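PDB 6PTG: DnaK Suppressor from Chlamydia trachomatis, which probably binds RNA polymerase and regulates transcription, as expected of a member of the DksA/TraR family. Local coordinates for residues S92-P104 and L108-S120. Sequence-based numbering, arbitrary orientation.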
loop_
_atom_site.group_PDB
_atom_site.type_symbol
_atom_site.label_atom_id
_atom_site.label_comp_id
_atom_site.label_asym_id
_atom_site.label_seq_id
_atom_site.Cartn_x
_atom_site.Cartn_y
_atom_site.Cartn_z
ATOM N N SER B 92 5.318 -12.406 -2.499
ATOM C CA SER B 92 5.220 -11.344 -1.502
ATOM C C SER B 92 4.106 -11.605 -0.495
ATOM O O SER B 92 3.698 -10.683 0.217
ATOM C CB SER B 92 5.002 -9.983 -2.168
ATOM O OG SER B 92 3.714 -9.895 -2.750
ATOM N N TYR B 93 3.601 -12.837 -0.421
ATOM C CA TYR B 93 2.555 -13.141 0.546
ATOM C C TYR B 93 3.094 -12.997 1.963
ATOM O O TYR B 93 4.191 -13.461 2.281
ATOM C CB TYR B 93 2.006 -14.553 0.328
ATOM C CG TYR B 93 0.805 -14.856 1.194
ATOM C CD1 TYR B 93 -0.468 -14.465 0.800
ATOM C CD2 TYR B 93 0.940 -15.512 2.414
ATOM C CE1 TYR B 93 -1.575 -14.728 1.588
ATOM C CE2 TYR B 93 -0.162 -15.777 3.211
ATOM C CZ TYR B 93 -1.416 -15.382 2.789
ATOM O OH TYR B 93 -2.520 -15.638 3.568
ATOM N N GLY B 94 2.303 -12.363 2.822
ATOM C CA GLY B 94 2.735 -12.057 4.166
ATOM C C GLY B 94 3.509 -10.768 4.303
ATOM O O GLY B 94 3.929 -10.436 5.417
ATOM N N ILE B 95 3.716 -10.036 3.210
ATOM C CA ILE B 95 4.385 -8.741 3.231
ATOM C C ILE B 95 3.348 -7.666 2.939
ATOM O O ILE B 95 2.566 -7.786 1.989
ATOM C CB ILE B 95 5.543 -8.668 2.220
ATOM C CG1 ILE B 95 6.539 -9.789 2.465
ATOM C CG2 ILE B 95 6.268 -7.347 2.363
ATOM C CD1 ILE B 95 7.194 -9.709 3.811
ATOM N N CYS B 96 3.345 -6.619 3.761
ATOM C CA CYS B 96 2.350 -5.564 3.655
ATOM C C CYS B 96 2.530 -4.770 2.359
ATOM O O CYS B 96 3.622 -4.272 2.065
ATOM C CB CYS B 96 2.457 -4.650 4.876
ATOM S SG CYS B 96 1.285 -3.303 4.933
ATOM N N ASP B 97 1.452 -4.663 1.576
ATOM C CA ASP B 97 1.483 -3.900 0.329
ATOM C C ASP B 97 1.765 -2.417 0.553
ATOM O O ASP B 97 2.216 -1.739 -0.376
ATOM C CB ASP B 97 0.159 -4.054 -0.429
ATOM C CG ASP B 97 0.135 -5.273 -1.341
ATOM O OD1 ASP B 97 1.169 -5.966 -1.466
ATOM O OD2 ASP B 97 -0.935 -5.544 -1.927
ATOM N N VAL B 98 1.472 -1.889 1.738
ATOM C CA VAL B 98 1.666 -0.468 2.013
ATOM C C VAL B 98 3.048 -0.197 2.586
ATOM O O VAL B 98 3.777 0.669 2.098
ATOM C CB VAL B 98 0.561 0.050 2.958
ATOM C CG1 VAL B 98 0.886 1.453 3.413
ATOM C CG2 VAL B 98 -0.784 0.011 2.272
ATOM N N SER B 99 3.436 -0.936 3.622
ATOM C CA SER B 99 4.644 -0.645 4.376
ATOM C C SER B 99 5.779 -1.626 4.141
ATOM O O SER B 99 6.923 -1.309 4.482
ATOM C CB SER B 99 4.331 -0.632 5.878
ATOM O OG SER B 99 3.931 -1.930 6.309
ATOM N N GLY B 100 5.500 -2.793 3.565
ATOM C CA GLY B 100 6.498 -3.835 3.479
ATOM C C GLY B 100 6.778 -4.562 4.775
ATOM O O GLY B 100 7.689 -5.401 4.808
ATOM N N GLU B 101 6.040 -4.260 5.846
ATOM C CA GLU B 101 6.205 -4.958 7.112
ATOM C C GLU B 101 5.632 -6.369 7.015
ATOM O O GLU B 101 4.750 -6.658 6.201
ATOM C CB GLU B 101 5.496 -4.213 8.243
ATOM C CG GLU B 101 6.180 -2.970 8.779
ATOM C CD GLU B 101 5.213 -2.074 9.553
ATOM O OE1 GLU B 101 4.096 -2.532 9.894
ATOM O OE2 GLU B 101 5.568 -0.908 9.823
ATOM N N GLU B 102 6.142 -7.254 7.868
ATOM C CA GLU B 102 5.636 -8.618 7.920
ATOM C C GLU B 102 4.261 -8.633 8.587
ATOM O O GLU B 102 4.104 -8.144 9.710
ATOM C CB GLU B 102 6.614 -9.513 8.671
ATOM C CG GLU B 102 7.781 -9.986 7.831
ATOM C CD GLU B 102 8.739 -10.867 8.613
ATOM O OE1 GLU B 102 8.311 -11.453 9.632
ATOM O OE2 GLU B 102 9.922 -10.966 8.214
ATOM N N ILE B 103 3.273 -9.180 7.888
ATOM C CA ILE B 103 1.924 -9.337 8.439
ATOM C C ILE B 103 1.950 -10.448 9.485
ATOM O O ILE B 103 2.508 -11.526 9.214
ATOM C CB ILE B 103 0.927 -9.653 7.321
ATOM C CG1 ILE B 103 1.075 -8.658 6.172
ATOM C CG2 ILE B 103 -0.495 -9.606 7.832
ATOM C CD1 ILE B 103 0.132 -8.923 5.006
ATOM N N PRO B 104 1.413 -10.225 10.691
ATOM C CA PRO B 104 1.506 -11.245 11.747
ATOM C C PRO B 104 0.888 -12.574 11.332
ATOM O O PRO B 104 -0.147 -12.620 10.663
ATOM C CB PRO B 104 0.744 -10.606 12.913
ATOM C CG PRO B 104 0.909 -9.145 12.695
ATOM C CD PRO B 104 0.844 -8.965 11.202
ATOM N N LEU B 108 -2.727 -13.724 9.230
ATOM C CA LEU B 108 -2.851 -14.497 8.002
ATOM C C LEU B 108 -3.671 -15.765 8.231
ATOM O O LEU B 108 -4.480 -16.144 7.377
ATOM C CB LEU B 108 -1.464 -14.836 7.456
ATOM C CG LEU B 108 -0.584 -13.657 7.035
ATOM C CD1 LEU B 108 0.857 -14.098 6.790
ATOM C CD2 LEU B 108 -1.158 -12.971 5.805
ATOM N N MET B 109 -3.481 -16.431 9.377
ATOM C CA MET B 109 -4.221 -17.659 9.666
ATOM C C MET B 109 -5.716 -17.401 9.814
ATOM O O MET B 109 -6.538 -18.193 9.339
ATOM C CB MET B 109 -3.668 -18.326 10.922
ATOM C CG MET B 109 -4.336 -19.654 11.249
ATOM S SD MET B 109 -4.115 -20.907 9.972
ATOM C CE MET B 109 -2.334 -20.896 9.784
ATOM N N ALA B 110 -6.086 -16.308 10.479
ATOM C CA ALA B 110 -7.494 -15.967 10.626
ATOM C C ALA B 110 -8.050 -15.348 9.350
ATOM O O ALA B 110 -9.189 -15.633 8.962
ATOM C CB ALA B 110 -7.682 -15.019 11.816
ATOM N N ILE B 111 -7.269 -14.489 8.701
ATOM C CA ILE B 111 -7.679 -13.783 7.489
ATOM C C ILE B 111 -6.687 -14.091 6.372
ATOM O O ILE B 111 -5.727 -13.330 6.179
ATOM C CB ILE B 111 -7.768 -12.269 7.727
ATOM C CG1 ILE B 111 -8.511 -11.966 9.025
ATOM C CG2 ILE B 111 -8.473 -11.606 6.572
ATOM C CD1 ILE B 111 -8.746 -10.494 9.247
ATOM N N PRO B 112 -6.865 -15.183 5.619
ATOM C CA PRO B 112 -5.855 -15.546 4.610
ATOM C C PRO B 112 -5.737 -14.552 3.459
ATOM O O PRO B 112 -4.735 -14.604 2.737
ATOM C CB PRO B 112 -6.327 -16.925 4.123
ATOM C CG PRO B 112 -7.799 -16.933 4.393
ATOM C CD PRO B 112 -7.965 -16.164 5.671
ATOM N N TYR B 113 -6.709 -13.655 3.266
ATOM C CA TYR B 113 -6.655 -12.632 2.225
ATOM C C TYR B 113 -6.122 -11.293 2.733
ATOM O O TYR B 113 -6.288 -10.269 2.064
ATOM C CB TYR B 113 -8.030 -12.448 1.576
ATOM C CG TYR B 113 -9.160 -12.204 2.551
ATOM C CD1 TYR B 113 -9.452 -10.922 3.008
ATOM C CD2 TYR B 113 -9.942 -13.259 3.009
ATOM C CE1 TYR B 113 -10.484 -10.698 3.899
ATOM C CE2 TYR B 113 -10.977 -13.044 3.899
ATOM C CZ TYR B 113 -11.244 -11.762 4.342
ATOM O OH TYR B 113 -12.278 -11.553 5.228
ATOM N N ALA B 114 -5.494 -11.277 3.901
ATOM C CA ALA B 114 -4.902 -10.054 4.421
ATOM C C ALA B 114 -3.662 -9.713 3.614
ATOM O O ALA B 114 -2.729 -10.517 3.532
ATOM C CB ALA B 114 -4.547 -10.226 5.895
ATOM N N THR B 115 -3.671 -8.542 2.980
ATOM C CA THR B 115 -2.548 -8.067 2.183
ATOM C C THR B 115 -1.849 -6.867 2.799
ATOM O O THR B 115 -0.848 -6.403 2.254
ATOM C CB THR B 115 -3.012 -7.722 0.771
ATOM O OG1 THR B 115 -4.023 -6.711 0.846
ATOM C CG2 THR B 115 -3.562 -8.950 0.080
ATOM N N MET B 116 -2.334 -6.368 3.929
ATOM C CA MET B 116 -1.727 -5.237 4.609
ATOM C C MET B 116 -1.711 -5.527 6.102
ATOM O O MET B 116 -2.504 -6.324 6.606
ATOM C CB MET B 116 -2.499 -3.939 4.332
ATOM C CG MET B 116 -2.612 -3.579 2.873
ATOM S SD MET B 116 -3.801 -2.268 2.599
ATOM C CE MET B 116 -5.307 -3.235 2.458
ATOM N N THR B 117 -0.813 -4.858 6.816
ATOM C CA THR B 117 -0.919 -4.871 8.261
ATOM C C THR B 117 -2.199 -4.149 8.669
ATOM O O THR B 117 -2.825 -3.454 7.865
ATOM C CB THR B 117 0.306 -4.217 8.908
ATOM O OG1 THR B 117 0.395 -2.839 8.519
ATOM C CG2 THR B 117 1.580 -4.952 8.518
ATOM N N VAL B 118 -2.607 -4.333 9.926
ATOM C CA VAL B 118 -3.833 -3.686 10.388
ATOM C C VAL B 118 -3.699 -2.172 10.301
ATOM O O VAL B 118 -4.578 -1.482 9.771
ATOM C CB VAL B 118 -4.181 -4.142 11.811
ATOM C CG1 VAL B 118 -5.373 -3.367 12.317
ATOM C CG2 VAL B 118 -4.461 -5.622 11.813
ATOM N N LYS B 119 -2.577 -1.637 10.786
ATOM C CA LYS B 119 -2.352 -0.197 10.720
ATOM C C LYS B 119 -2.333 0.308 9.278
ATOM O O LYS B 119 -2.812 1.413 8.995
ATOM C CB LYS B 119 -1.047 0.154 11.431
ATOM C CG LYS B 119 -1.154 0.208 12.941
ATOM C CD LYS B 119 0.196 0.530 13.548
ATOM C CE LYS B 119 0.075 0.934 15.003
ATOM N NZ LYS B 119 1.375 1.440 15.531
ATOM N N SER B 120 -1.771 -0.474 8.349
ATOM C CA SER B 120 -1.735 -0.026 6.957
ATOM C C SER B 120 -3.109 -0.103 6.314
ATOM O O SER B 120 -3.456 0.744 5.487
ATOM C CB SER B 120 -0.734 -0.844 6.144
ATOM O OG SER B 120 0.606 -0.582 6.537
HETATM O O HOH W 1 -0.344 -11.590 2.246
#
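C96 and T117 meet through sulfur: T117 N donates to C96 SG over 3.2 Å, nearly straight at 167°. A chi1 of -179° sets SG opposite the backbone N, where it also accepts bonds from S99 N and, weakly, V98 N; S120 OG lies 3.2 Å from SG. One residue on, D97 N donates to T115 O (3.0 Å), tying the two backbones together beside the cysteine. Both segments belong to the DksA/TraR C4-type zinc-finger region; S99, T117 and S120 probably fill the positions where C4 relatives carry their other three zinc cysteines, and no metal is modelled here. The turn C96-G100, closed by G100 N to C96 O, resembles a zinc knuckle. Further along the loop, I103 reaches across to the other segment, its CD1 3.6 Å from A114 O, while its CG2 meets L108 CD2. L108 in turn slides past Y93, whose hydroxyl donates to P112 O (2.6 Å) at the ring edge; a water linking G94 N to A114 O sits over one face of the Y93 ring, toward its rim. Behind the first shell, T117 OG1 accepts from S120 N as helix N-cap and from S120 OG. R83 and K87 of helix 72-89 hold the D97 carboxylate by salt bridges, and F19 of helix 13-33 meets the Y93 ring.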